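Local coordinates for protein methylaspartate ammonia-lyase (Citrobacter amalonaticus, PDB 1KKO) that catalyses the reversible, magnesium-dependent anti elimination of ammonia from L-threo-3-methylaspartate to give mesaconate, a step in glutamate breakdown, at residues 194-199 against 238-243; 253-258 against 293-298; 273-278 against 302-307; 287-292 against 320-325; 326-331 against 351-356. One frame throughout, in Å; residues are numbered along the deposited sequence.

Read from the N terminus, all five contacts lie in the TIM-barrel domain. Interaction 1 closes the first loop, joining the segment after strand 191-194 to the end of strand 234-238 and the turn into helix 242-246. Interaction 2 packs helix 251-260 against the end of helix 281-298. Interaction 3, strand 270-273 with 303-306, starts within the loop that interaction 2 closes and ends beyond it, so the two cross. Interaction 4, helix 281-298 with the end of helix 313-321, crosses both. Interaction 5 follows in series and pairs strands 327-330 and 354-357. Interactions 1, 3 and 5 hold magnesium and substrate residues; 2 lies in the helical layer, and 4 joins that layer to the turn leading into strand 327-330.

Interaction 1: residues 194-199 against 238-243; sequences HALINN and DVYGTI
His194 lays one face of its imidazole over the CB of Asp238, which sits 3.6 Å from the ring centroid in a CH-pi contact. With CG anti to the backbone N (chi1 -176°), the ring of His194 runs alongside the Asp238 side chain, and its CE1 comes to 3.2 Å from Asp238 OD2. The rim of the same ring meets Tyr240: His194 NE2 and Tyr240 OH are hydrogen-bonded at 3.1 Å, the hydroxyl lying in the imidazole plane. The two rings meet rim to rim with planes 64° apart. Leu196 comes obliquely to the phenol, its CD1 3.5 Å from Tyr240 CE1, while Asn198 CB rests at a similar slant nearer the root of the ring.

The backbones are joined by two bonds, from Asp238 N to His194 O (3.0 Å) and from Ile197 N to Asp238 O (3.1 Å). The second segment then makes a type I' turn from Val239 to Thr242. Val239 O takes two bonds there, from Thr242 N and from Thr242 OG1, the latter 2.7 Å long. Asp238 OD1 accepts from Tyr240 N in an Asx turn, so one carboxylate oxygen is already tied to the chain that carries the tyrosine.

Two neighbouring strands of the TIM barrel thus bring together Asp238, a magnesium ligand, and His194, assigned as transition-state stabiliser. With a hydrogen bond at its rim and a methylene over its face, the imidazole is probably restricted in rotation, which suggests that Asp238, a metal ligand in its own right, and Tyr240 help set its orientation.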
# COMPACT_ATOMS: atom_id res chain seq x y z
N HIS A 194 -11.45 13.93 -0.34
CA HIS A 194 -10.89 14.44 -1.59
C HIS A 194 -11.93 14.45 -2.73
O HIS A 194 -12.25 15.52 -3.27
CB HIS A 194 -9.59 13.71 -1.95
CG HIS A 194 -8.94 14.25 -3.18
ND1 HIS A 194 -7.80 15.03 -3.16
CD2 HIS A 194 -9.27 14.09 -4.48
CE1 HIS A 194 -7.48 15.34 -4.41
NE2 HIS A 194 -8.34 14.76 -5.22
N ALA A 195 -12.43 13.26 -3.09
CA ALA A 195 -13.56 13.07 -4.01
C ALA A 195 -13.30 13.33 -5.48
O ALA A 195 -14.21 13.15 -6.29
CB ALA A 195 -14.77 13.86 -3.54
N LEU A 196 -12.10 13.75 -5.83
CA LEU A 196 -11.68 13.91 -7.23
C LEU A 196 -12.78 14.55 -8.08
O LEU A 196 -13.25 13.96 -9.06
CB LEU A 196 -11.26 12.55 -7.80
CG LEU A 196 -10.50 12.56 -9.13
CD1 LEU A 196 -9.22 13.34 -9.06
CD2 LEU A 196 -10.22 11.13 -9.54
N ILE A 197 -13.19 15.75 -7.69
CA ILE A 197 -14.23 16.46 -8.42
C ILE A 197 -13.52 17.18 -9.57
O ILE A 197 -13.16 18.35 -9.47
CB ILE A 197 -14.96 17.42 -7.47
CG1 ILE A 197 -15.59 16.64 -6.30
CG2 ILE A 197 -16.00 18.25 -8.21
CD1 ILE A 197 -16.70 15.70 -6.70
N ASN A 198 -13.30 16.46 -10.67
CA ASN A 198 -12.47 16.98 -11.74
C ASN A 198 -13.18 17.13 -13.09
O ASN A 198 -12.51 17.27 -14.12
CB ASN A 198 -11.22 16.09 -11.90
CG ASN A 198 -11.56 14.69 -12.37
OD1 ASN A 198 -12.72 14.36 -12.56
ND2 ASN A 198 -10.54 13.86 -12.53
N ASN A 199 -14.51 17.09 -13.06
CA ASN A 199 -15.37 17.23 -14.24
C ASN A 199 -16.51 18.17 -13.90
O ASN A 199 -17.14 18.01 -12.86
CB ASN A 199 -15.97 15.88 -14.69
CG ASN A 199 -16.88 16.02 -15.89
OD1 ASN A 199 -18.07 16.33 -15.76
ND2 ASN A 199 -16.32 15.82 -17.08
N ASP A 238 -11.32 18.33 -3.33
CA ASP A 238 -10.51 18.94 -4.37
C ASP A 238 -11.32 19.02 -5.65
O ASP A 238 -11.80 18.00 -6.17
CB ASP A 238 -9.25 18.10 -4.61
CG ASP A 238 -8.20 18.79 -5.48
OD1 ASP A 238 -8.48 19.82 -6.17
OD2 ASP A 238 -7.04 18.32 -5.52
N VAL A 239 -11.47 20.24 -6.16
CA VAL A 239 -12.31 20.48 -7.32
C VAL A 239 -11.57 20.83 -8.61
O VAL A 239 -12.20 21.17 -9.60
CB VAL A 239 -13.38 21.53 -7.02
CG1 VAL A 239 -14.19 21.11 -5.80
CG2 VAL A 239 -12.77 22.90 -6.79
N TYR A 240 -10.25 20.76 -8.61
CA TYR A 240 -9.48 20.85 -9.85
C TYR A 240 -9.88 22.01 -10.74
O TYR A 240 -9.95 21.87 -11.97
CB TYR A 240 -9.59 19.53 -10.62
CG TYR A 240 -8.84 18.45 -9.90
CD1 TYR A 240 -9.46 17.72 -8.91
CD2 TYR A 240 -7.50 18.22 -10.15
CE1 TYR A 240 -8.78 16.75 -8.21
CE2 TYR A 240 -6.80 17.25 -9.46
CZ TYR A 240 -7.45 16.52 -8.48
OH TYR A 240 -6.77 15.56 -7.77
N GLY A 241 -10.08 23.17 -10.13
CA GLY A 241 -10.39 24.39 -10.85
C GLY A 241 -11.78 24.48 -11.44
O GLY A 241 -12.11 25.47 -12.09
N THR A 242 -12.62 23.48 -11.19
CA THR A 242 -13.93 23.45 -11.87
C THR A 242 -14.88 24.55 -11.43
O THR A 242 -15.72 24.98 -12.22
CB THR A 242 -14.61 22.07 -11.76
OG1 THR A 242 -14.73 21.70 -10.38
CG2 THR A 242 -13.77 20.98 -12.43
N ILE A 243 -14.78 25.01 -10.19
CA ILE A 243 -15.65 26.08 -9.73
C ILE A 243 -15.40 27.35 -10.54
O ILE A 243 -16.35 28.02 -10.96
CB ILE A 243 -15.50 26.30 -8.20
CG1 ILE A 243 -16.07 25.09 -7.46
CG2 ILE A 243 -16.21 27.57 -7.75
CD1 ILE A 243 -15.82 25.08 -5.96

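Interaction 2: residues 253-258 against 293-298; sequences RCAEYI and KELTRL
Ala255 presses its methyl into helix 281-298, and here the packing is tight: its CB lies 3.4 Å from Glu294 CG. Both segments belong to outer helices of the TIM barrel; the axes of the turns 253-258 and 293-298 approach to 8.6 Å and cross at -50°. Just inward, Leu295 reaches across with one branch, CD2, which rests 3.6 Å from Ala255 O and meets Ile258 CG2 at 4.1 Å, the side chains crossing at about a right angle. Ala255, Ile258 and Leu295 are all buried, and Leu295 and Ile258 go on to touch Val302, close to strand 303-306.

Toward solvent the contact thins out. Leu298 only brushes the other helix, its CD1 3.9 Å from Ala255 O, and exposed Glu256 offers little beyond its backbone. Glu294 shows both characters: its chain bends at chi2 (68°), so the methylenes lie on Ala255 while the carboxylate turns back to its own helix. There Arg297 grips it side-on, Arg297 NE to Glu294 OE1 at 3.0 Å and Arg297 NH2 to Glu294 OE2 at 2.9 Å.

No hydrogen bond crosses between the segments, which implies that shape and apolar contact hold these helix turns together while the charges are settled within one helix.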
# COMPACT_ATOMS: atom_id res chain seq x y z
N ARG A 253 -18.23 35.33 -7.37
CA ARG A 253 -19.25 34.31 -7.59
C ARG A 253 -18.74 32.96 -7.09
O ARG A 253 -19.50 32.15 -6.56
CB ARG A 253 -19.62 34.23 -9.07
CG ARG A 253 -20.46 35.42 -9.56
CD ARG A 253 -20.59 35.51 -11.06
NE ARG A 253 -21.30 34.38 -11.65
CZ ARG A 253 -21.17 34.00 -12.91
NH1 ARG A 253 -20.36 34.66 -13.72
NH2 ARG A 253 -21.84 32.94 -13.37
N CYS A 254 -17.44 32.72 -7.25
CA CYS A 254 -16.82 31.50 -6.76
C CYS A 254 -16.98 31.44 -5.24
O CYS A 254 -17.40 30.42 -4.69
CB CYS A 254 -15.34 31.46 -7.14
SG CYS A 254 -15.03 31.11 -8.89
N ALA A 255 -16.67 32.54 -4.57
CA ALA A 255 -16.76 32.60 -3.11
C ALA A 255 -18.19 32.41 -2.64
O ALA A 255 -18.44 31.72 -1.66
CB ALA A 255 -16.20 33.90 -2.59
N GLU A 256 -19.15 33.02 -3.33
CA GLU A 256 -20.55 32.86 -2.97
C GLU A 256 -20.94 31.39 -2.98
O GLU A 256 -21.58 30.90 -2.06
CB GLU A 256 -21.45 33.64 -3.94
CG GLU A 256 -22.94 33.38 -3.73
CD GLU A 256 -23.80 34.00 -4.81
OE1 GLU A 256 -23.30 34.23 -5.94
OE2 GLU A 256 -24.99 34.25 -4.54
N TYR A 257 -20.57 30.69 -4.05
CA TYR A 257 -20.90 29.28 -4.18
C TYR A 257 -20.22 28.45 -3.10
O TYR A 257 -20.84 27.61 -2.45
CB TYR A 257 -20.52 28.75 -5.56
CG TYR A 257 -20.61 27.25 -5.61
CD1 TYR A 257 -21.84 26.62 -5.64
CD2 TYR A 257 -19.47 26.46 -5.57
CE1 TYR A 257 -21.94 25.24 -5.66
CE2 TYR A 257 -19.55 25.08 -5.59
CZ TYR A 257 -20.79 24.47 -5.64
OH TYR A 257 -20.87 23.10 -5.66
N ILE A 258 -18.92 28.67 -2.91
CA ILE A 258 -18.17 27.93 -1.90
C ILE A 258 -18.79 28.14 -0.53
O ILE A 258 -18.98 27.20 0.24
CB ILE A 258 -16.69 28.37 -1.93
CG1 ILE A 258 -16.01 27.85 -3.19
CG2 ILE A 258 -15.95 27.85 -0.70
CD1 ILE A 258 -14.72 28.54 -3.51
N LYS A 293 -10.78 36.92 0.15
CA LYS A 293 -11.34 38.22 0.55
C LYS A 293 -12.86 38.16 0.60
O LYS A 293 -13.48 38.62 1.56
CB LYS A 293 -10.91 39.30 -0.44
CG LYS A 293 -11.29 40.72 -0.02
CD LYS A 293 -11.04 41.73 -1.14
CE LYS A 293 -11.39 43.14 -0.70
NZ LYS A 293 -11.42 44.09 -1.84
N GLU A 294 -13.48 37.61 -0.44
CA GLU A 294 -14.94 37.53 -0.46
C GLU A 294 -15.51 36.55 0.58
O GLU A 294 -16.56 36.82 1.17
CB GLU A 294 -15.46 37.21 -1.87
CG GLU A 294 -16.97 37.13 -1.99
CD GLU A 294 -17.69 38.47 -1.81
OE1 GLU A 294 -17.02 39.52 -1.68
OE2 GLU A 294 -18.94 38.45 -1.80
N LEU A 295 -14.82 35.43 0.83
CA LEU A 295 -15.28 34.48 1.84
C LEU A 295 -15.36 35.16 3.20
O LEU A 295 -16.34 35.00 3.95
CB LEU A 295 -14.35 33.27 1.90
CG LEU A 295 -14.52 32.27 0.75
CD1 LEU A 295 -13.43 31.21 0.81
CD2 LEU A 295 -15.88 31.63 0.80
N THR A 296 -14.32 35.92 3.50
CA THR A 296 -14.26 36.69 4.74
C THR A 296 -15.40 37.71 4.78
O THR A 296 -16.11 37.81 5.78
CB THR A 296 -12.91 37.40 4.82
OG1 THR A 296 -11.86 36.43 4.94
CG2 THR A 296 -12.81 38.23 6.09
N ARG A 297 -15.58 38.45 3.69
CA ARG A 297 -16.65 39.44 3.65
C ARG A 297 -18.00 38.81 3.99
O ARG A 297 -18.81 39.42 4.69
CB ARG A 297 -16.74 40.10 2.28
CG ARG A 297 -17.57 41.39 2.30
CD ARG A 297 -17.83 41.96 0.93
NE ARG A 297 -18.72 41.09 0.16
CZ ARG A 297 -20.02 40.98 0.36
NH1 ARG A 297 -20.61 41.70 1.31
NH2 ARG A 297 -20.74 40.16 -0.39
N LEU A 298 -18.23 37.60 3.50
CA LEU A 298 -19.47 36.88 3.75
C LEU A 298 -19.56 36.28 5.15
O LEU A 298 -20.62 35.82 5.56
CB LEU A 298 -19.61 35.74 2.73
CG LEU A 298 -19.73 36.13 1.26
CD1 LEU A 298 -19.57 34.89 0.40
CD2 LEU A 298 -21.05 36.83 0.97

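Interaction 3: residues 273-278 against 302-307; sequences EGPVDA and VKIVAD
The carboxylates of Glu273 and Asp307 meet with their planes 58° apart: OE2 of Glu273 comes to 3.3 Å from Asp307 CB and to 3.6 Å from Asp307 OD2. Above the Glu273 group stands a methyl, Val305 CG1, 3.9 Å from Glu273 CD. The two acids stand on adjacent parallel strands of the TIM barrel, 270-273 and 303-306, at their C-terminal ends, where with Asp238 they make up the magnesium site. Such closeness is consistent with a place prepared for a cation.

Glu273 gets there by running extended, CG anti to the backbone N (chi1 -178°), and crossing the side chain of Val305 at a slant, both on the same side of the sheet. Its oxygens are held from beyond the contact, OE1 by His236 and OE2 by the amide of Gln329, so residues of strands 234-238 and 327-330 probably help fix its twist.

A single backbone hydrogen bond crosses here, Gly274 N to Val305 O, 3.0 Å long and almost straight at 174°. Past it the chains diverge, Gly274 leading with positive phi into Pro275. The proline ring turns toward the other strand, CD 4.0 Å from Val305 O and CG 4.3 Å from Ile304 CG2.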
# COMPACT_ATOMS: atom_id res chain seq x y z
N GLU A 273 -10.25 22.56 -2.02
CA GLU A 273 -8.94 22.68 -2.63
C GLU A 273 -9.05 22.95 -4.12
O GLU A 273 -9.91 22.39 -4.81
CB GLU A 273 -8.11 21.41 -2.37
CG GLU A 273 -6.70 21.48 -2.94
CD GLU A 273 -5.78 20.39 -2.43
OE1 GLU A 273 -6.25 19.42 -1.81
OE2 GLU A 273 -4.56 20.50 -2.66
N GLY A 274 -8.18 23.82 -4.61
CA GLY A 274 -8.13 24.14 -6.03
C GLY A 274 -9.42 24.69 -6.61
O GLY A 274 -9.88 24.21 -7.63
N PRO A 275 -10.02 25.70 -6.00
CA PRO A 275 -11.30 26.19 -6.53
C PRO A 275 -11.21 26.71 -7.97
O PRO A 275 -12.18 26.54 -8.73
CB PRO A 275 -11.66 27.32 -5.57
CG PRO A 275 -10.39 27.73 -4.96
CD PRO A 275 -9.62 26.44 -4.79
N VAL A 276 -10.08 27.31 -8.33
CA VAL A 276 -9.87 27.86 -9.67
C VAL A 276 -8.48 27.49 -10.13
O VAL A 276 -7.62 27.17 -9.31
CB VAL A 276 -9.99 29.39 -9.64
CG1 VAL A 276 -11.34 29.81 -9.13
CG2 VAL A 276 -8.88 29.98 -8.78
N ASP A 277 -8.26 27.50 -11.44
CA ASP A 277 -6.94 27.32 -12.01
C ASP A 277 -6.72 28.45 -13.02
O ASP A 277 -7.19 28.38 -14.16
CB ASP A 277 -6.79 25.97 -12.67
CG ASP A 277 -5.42 25.76 -13.27
OD1 ASP A 277 -4.59 26.69 -13.26
OD2 ASP A 277 -5.07 24.68 -13.78
N ALA A 278 -5.99 29.48 -12.60
CA ALA A 278 -5.73 30.65 -13.43
C ALA A 278 -4.65 30.42 -14.48
O ALA A 278 -4.39 31.31 -15.29
CB ALA A 278 -5.37 31.83 -12.56
N VAL A 302 -15.92 28.44 5.55
CA VAL A 302 -15.31 27.51 4.60
C VAL A 302 -13.93 28.02 4.22
O VAL A 302 -13.73 29.20 4.00
CB VAL A 302 -16.17 27.33 3.33
CG1 VAL A 302 -15.53 26.30 2.39
CG2 VAL A 302 -17.59 26.91 3.67
N LYS A 303 -12.97 27.10 4.14
CA LYS A 303 -11.60 27.47 3.82
C LYS A 303 -11.18 26.97 2.44
O LYS A 303 -11.74 26.01 1.95
CB LYS A 303 -10.66 26.90 4.89
CG LYS A 303 -10.83 27.59 6.25
CD LYS A 303 -9.96 26.95 7.30
CE LYS A 303 -10.07 27.62 8.65
NZ LYS A 303 -9.34 26.82 9.67
N ILE A 304 -10.22 27.65 1.82
CA ILE A 304 -9.70 27.21 0.53
C ILE A 304 -8.22 26.85 0.63
O ILE A 304 -7.47 27.39 1.46
CB ILE A 304 -9.99 28.20 -0.64
CG1 ILE A 304 -9.33 29.56 -0.41
CG2 ILE A 304 -11.50 28.31 -0.87
CD1 ILE A 304 -9.32 30.44 -1.65
N VAL A 305 -7.84 25.91 -0.22
CA VAL A 305 -6.50 25.35 -0.25
C VAL A 305 -5.86 25.57 -1.62
O VAL A 305 -6.43 25.20 -2.65
CB VAL A 305 -6.56 23.82 0.00
CG1 VAL A 305 -5.15 23.26 0.18
CG2 VAL A 305 -7.41 23.51 1.21
N ALA A 306 -4.66 26.15 -1.63
CA ALA A 306 -3.89 26.30 -2.86
C ALA A 306 -3.23 24.98 -3.20
O ALA A 306 -2.84 24.21 -2.33
CB ALA A 306 -2.86 27.36 -2.71
N ASP A 307 -3.07 24.74 -4.49
CA ASP A 307 -2.41 23.52 -4.95
C ASP A 307 -1.72 23.82 -6.28
O ASP A 307 -0.50 23.96 -6.34
CB ASP A 307 -3.43 22.40 -5.06
CG ASP A 307 -2.86 21.12 -5.60
OD1 ASP A 307 -1.63 20.90 -5.52
OD2 ASP A 307 -3.59 20.27 -6.13

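Interaction 4: residues 287-292 against 320-325; sequences MLTAIT and TDAGSC
Ser324 lies against the side of helix 281-298, its CA only 3.9 Å from the CA of Thr289, and these two residues with Leu288 bury most of what the contact hides. The methylene of Ser324 faces the threonine hydroxyl, Ser324 CB to Thr289 OG1 being 3.3 Å. Neither hydroxyl bonds across the gap: Thr289 OG1 turns back to Ile285 O in its own helix, and Ser324 OG reaches Phe319 O. Ser324 has OG between the backbone N and the carbonyl carbon (chi1 63°), which turns OG away to Phe319 and lets CB and CA face the threonine.

The backbone carbonyl of Ser324 does more. It points into the helix beside Leu288, whose CB is 3.3 Å from Ser324 O, and it comes within 2.9 Å of Leu288 O, two acceptors with no bond between them. Thr292 OG1 stands close to both, 2.8 Å from Ser324 O and 3.0 Å from Leu288 O. Its one proton could serve either carbonyl, and the choice is not settled.

In the TIM barrel this is where helix 313-321 runs out and the chain turns in toward strand 327-330, passing the flank of the preceding helix 281-298. Gly323 is where the backbone leaves helical angles, in a Schellman motif, with positive phi and Gly323 N bonded to Thr320 O at 3.0 Å.

Deeper in, the apolar end of Leu288 takes over. Its CD1 lies 4.4 Å from Cys325 CB, and both residues touch Ala306 of the neighbouring strand 303-306.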
# COMPACT_ATOMS: atom_id res chain seq x y z
N MSE A 287 -6.03 35.35 -7.85
CA MSE A 287 -7.36 34.80 -7.84
C MSE A 287 -7.75 34.22 -6.48
O MSE A 287 -8.85 34.45 -5.98
CB MSE A 287 -7.43 33.70 -8.88
CG MSE A 287 -8.67 32.91 -8.81
SE MSE A 287 -10.20 33.86 -9.49
CE MSE A 287 -9.39 35.01 -10.76
N LEU A 288 -6.87 33.43 -5.88
CA LEU A 288 -7.18 32.86 -4.59
C LEU A 288 -7.35 33.97 -3.54
O LEU A 288 -8.23 33.89 -2.70
CB LEU A 288 -6.11 31.88 -4.14
CG LEU A 288 -5.95 30.62 -4.99
CD1 LEU A 288 -4.91 29.72 -4.33
CD2 LEU A 288 -7.26 29.90 -5.16
N THR A 289 -6.50 34.99 -3.62
CA THR A 289 -6.58 36.11 -2.68
C THR A 289 -7.96 36.75 -2.75
O THR A 289 -8.58 37.02 -1.73
CB THR A 289 -5.50 37.15 -3.00
OG1 THR A 289 -4.20 36.57 -2.84
CG2 THR A 289 -5.54 38.33 -2.03
N ALA A 290 -8.44 36.96 -3.96
CA ALA A 290 -9.77 37.53 -4.16
C ALA A 290 -10.89 36.64 -3.63
O ALA A 290 -11.85 37.13 -3.04
CB ALA A 290 -9.98 37.85 -5.62
N ILE A 291 -10.79 35.33 -3.82
CA ILE A 291 -11.81 34.44 -3.27
C ILE A 291 -11.79 34.49 -1.74
O ILE A 291 -12.84 34.54 -1.10
CB ILE A 291 -11.62 32.98 -3.77
CG1 ILE A 291 -11.82 32.91 -5.28
CG2 ILE A 291 -12.59 32.04 -3.06
CD1 ILE A 291 -11.36 31.59 -5.90
N THR A 292 -10.59 34.46 -1.16
CA THR A 292 -10.43 34.52 0.28
C THR A 292 -11.06 35.81 0.82
O THR A 292 -11.81 35.77 1.80
CB THR A 292 -8.94 34.43 0.62
OG1 THR A 292 -8.43 33.15 0.21
CG2 THR A 292 -8.70 34.46 2.14
N THR A 320 2.00 32.16 0.56
CA THR A 320 1.87 32.54 1.97
C THR A 320 1.96 34.05 2.16
O THR A 320 1.11 34.65 2.81
CB THR A 320 2.96 31.83 2.76
OG1 THR A 320 2.73 30.41 2.70
CG2 THR A 320 2.90 32.20 4.25
N ASP A 321 2.99 34.67 1.58
CA ASP A 321 3.21 36.10 1.78
C ASP A 321 2.05 36.92 1.26
O ASP A 321 1.80 38.01 1.75
CB ASP A 321 4.47 36.54 1.05
CG ASP A 321 5.74 36.05 1.70
OD1 ASP A 321 5.68 35.53 2.83
OD2 ASP A 321 6.84 36.19 1.13
N ALA A 322 1.37 36.42 0.24
CA ALA A 322 0.25 37.13 -0.35
C ALA A 322 -1.05 36.99 0.46
O ALA A 322 -2.04 37.63 0.14
CB ALA A 322 0.02 36.61 -1.76
N GLY A 323 -1.07 36.14 1.48
CA GLY A 323 -2.29 35.91 2.23
C GLY A 323 -3.37 35.38 1.31
O GLY A 323 -4.54 35.71 1.44
N SER A 324 -2.97 34.50 0.40
CA SER A 324 -3.84 34.12 -0.70
C SER A 324 -4.94 33.13 -0.38
O SER A 324 -5.93 33.05 -1.11
CB SER A 324 -2.99 33.61 -1.86
OG SER A 324 -2.28 32.44 -1.48
N CYS A 325 -4.78 32.37 0.70
CA CYS A 325 -5.70 31.29 1.01
C CYS A 325 -5.44 30.83 2.43
O CYS A 325 -4.52 31.33 3.07
CB CYS A 325 -5.49 30.13 0.03
SG CYS A 325 -3.79 29.58 -0.04

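Interaction 5: residues 326-331 against 351-356; sequences HMVQIK and HGMEAY. With SO4 (sulfate ion), chain C.
Met353, a selenomethionine, doubles back at chi2 (66°) and chi3 (81°), so that its CE lands 3.8 Å from Val328 CG1, the two side chains crossing at about a right angle. On the same face of the sheet Ile330 CD1 meets Ala355 CB at 3.9 Å, and helix 339-351, which links the strands in a beta-alpha-beta crossover of the TIM barrel, covers this layer. The other face holds Met327, Gln329 and Tyr356. Met327, also a selenomethionine, has its SE 3.7 Å from Tyr356 CB and approaches the ring obliquely, a Met-aromatic contact. The extended Gln329 chain runs alongside the phenol, with Gln329 CB 3.5 Å from Tyr356 CD2 and amide and ring planes 40° apart.

Between the faces, four backbone bonds pair the parallel strands: Glu354 N to His326 O, Val328 N to Glu354 O, Tyr356 N to Val328 O and Ile330 N to Tyr356 O. At the N-terminal end one water donates to both His326 O and Gly352 O.

At the opposite end lies the active site. Gln329 OE1 takes Gly359 N and, at 3.2 Å, Lys331 NZ. Lys331, the proton acceptor, also donates from NZ to sulfate O4 at 2.7 Å. That ion, probably from the crystallisation liquor, is held too by Gln172, Thr360 and Cys361, residues that bind substrate, which is consistent with it marking the place of an anionic substrate group, probably a carboxylate.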
# COMPACT_ATOMS: atom_id res chain seq x y z
N HIS A 326 -6.23 29.90 2.91
CA HIS A 326 -6.11 29.46 4.29
C HIS A 326 -5.09 28.36 4.50
O HIS A 326 -4.54 28.23 5.59
CB HIS A 326 -7.46 28.97 4.78
CG HIS A 326 -8.55 29.96 4.58
ND1 HIS A 326 -9.29 30.01 3.42
CD2 HIS A 326 -9.00 30.97 5.36
CE1 HIS A 326 -10.15 31.00 3.49
NE2 HIS A 326 -10.00 31.60 4.66
N MSE A 327 -4.88 27.56 3.47
CA MSE A 327 -4.03 26.38 3.54
C MSE A 327 -3.37 26.19 2.19
O MSE A 327 -3.95 26.54 1.17
CB MSE A 327 -4.90 25.17 3.87
CG MSE A 327 -4.17 23.84 3.92
SE MSE A 327 -5.38 22.38 4.35
CE MSE A 327 -5.11 22.33 6.25
N VAL A 328 -2.15 25.66 2.20
CA VAL A 328 -1.45 25.33 0.96
C VAL A 328 -1.05 23.86 0.96
O VAL A 328 -0.58 23.35 1.97
CB VAL A 328 -0.16 26.16 0.76
CG1 VAL A 328 -0.48 27.61 0.47
CG2 VAL A 328 0.73 26.06 1.94
N GLN A 329 -1.26 23.19 -0.17
CA GLN A 329 -0.73 21.82 -0.32
C GLN A 329 0.75 21.87 -0.71
O GLN A 329 1.10 22.29 -1.82
CB GLN A 329 -1.48 20.95 -1.34
CG GLN A 329 -0.82 19.54 -1.28
CD GLN A 329 -1.33 18.45 -2.18
OE1 GLN A 329 -0.64 17.43 -2.35
NE2 GLN A 329 -2.50 18.63 -2.78
N ILE A 330 1.59 21.46 0.24
CA ILE A 330 3.02 21.27 0.04
C ILE A 330 3.10 19.86 -0.55
O ILE A 330 3.02 18.86 0.16
CB ILE A 330 3.71 21.41 1.41
CG1 ILE A 330 3.46 22.82 1.99
CG2 ILE A 330 5.20 21.11 1.34
CD1 ILE A 330 3.90 22.97 3.43
N LYS A 331 3.15 19.79 -1.88
CA LYS A 331 3.03 18.51 -2.58
C LYS A 331 4.44 17.93 -2.64
O LYS A 331 5.23 18.21 -3.54
CB LYS A 331 2.42 18.69 -3.95
CG LYS A 331 2.04 17.37 -4.58
CD LYS A 331 1.20 17.53 -5.83
CE LYS A 331 0.38 16.29 -6.15
NZ LYS A 331 -0.84 16.23 -5.32
N HIS A 351 3.99 32.13 9.72
CA HIS A 351 3.20 33.21 9.15
C HIS A 351 1.66 33.00 9.22
O HIS A 351 0.89 33.82 8.73
CB HIS A 351 3.76 33.49 7.76
CG HIS A 351 5.21 33.90 7.77
ND1 HIS A 351 6.24 33.04 7.49
CD2 HIS A 351 5.79 35.08 8.11
CE1 HIS A 351 7.39 33.67 7.60
NE2 HIS A 351 7.15 34.91 7.98
N GLY A 352 1.21 31.94 9.89
CA GLY A 352 -0.21 31.70 10.08
C GLY A 352 -0.94 30.97 8.97
O GLY A 352 -2.17 30.86 9.02
N MSE A 353 -0.20 30.51 7.96
CA MSE A 353 -0.74 29.72 6.86
C MSE A 353 -0.83 28.28 7.31
O MSE A 353 0.11 27.75 7.91
CB MSE A 353 0.19 29.81 5.65
CG MSE A 353 -0.18 28.88 4.50
SE MSE A 353 -1.88 29.32 3.66
CE MSE A 353 -1.27 30.74 2.55
N GLU A 354 -1.96 27.62 7.06
CA GLU A 354 -2.09 26.21 7.42
C GLU A 354 -1.29 25.40 6.40
O GLU A 354 -1.46 25.52 5.19
CB GLU A 354 -3.54 25.76 7.44
CG GLU A 354 -4.35 26.46 8.52
CD GLU A 354 -5.80 26.06 8.55
OE1 GLU A 354 -6.16 25.04 7.92
OE2 GLU A 354 -6.60 26.75 9.21
N ALA A 355 -0.38 24.57 6.92
CA ALA A 355 0.45 23.72 6.08
C ALA A 355 -0.18 22.35 5.91
O ALA A 355 -0.40 21.64 6.87
CB ALA A 355 1.81 23.60 6.69
N TYR A 356 -0.48 22.00 4.66
CA TYR A 356 -0.98 20.67 4.31
C TYR A 356 0.18 19.94 3.64
O TYR A 356 0.59 20.26 2.52
CB TYR A 356 -2.23 20.79 3.41
CG TYR A 356 -2.60 19.55 2.64
CD1 TYR A 356 -2.34 18.26 3.11
CD2 TYR A 356 -3.21 19.69 1.40
CE1 TYR A 356 -2.69 17.15 2.35
CE2 TYR A 356 -3.56 18.58 0.64
CZ TYR A 356 -3.28 17.33 1.12
OH TYR A 356 -3.59 16.24 0.34
S SO4 C . -2.24 13.02 -6.66
O1 SO4 C . -0.88 13.06 -7.26
O2 SO4 C . -3.14 12.94 -7.87
O3 SO4 C . -2.39 11.84 -5.82
O4 SO4 C . -2.59 14.24 -5.89
O HOH W 1 -4.55 30.32 7.44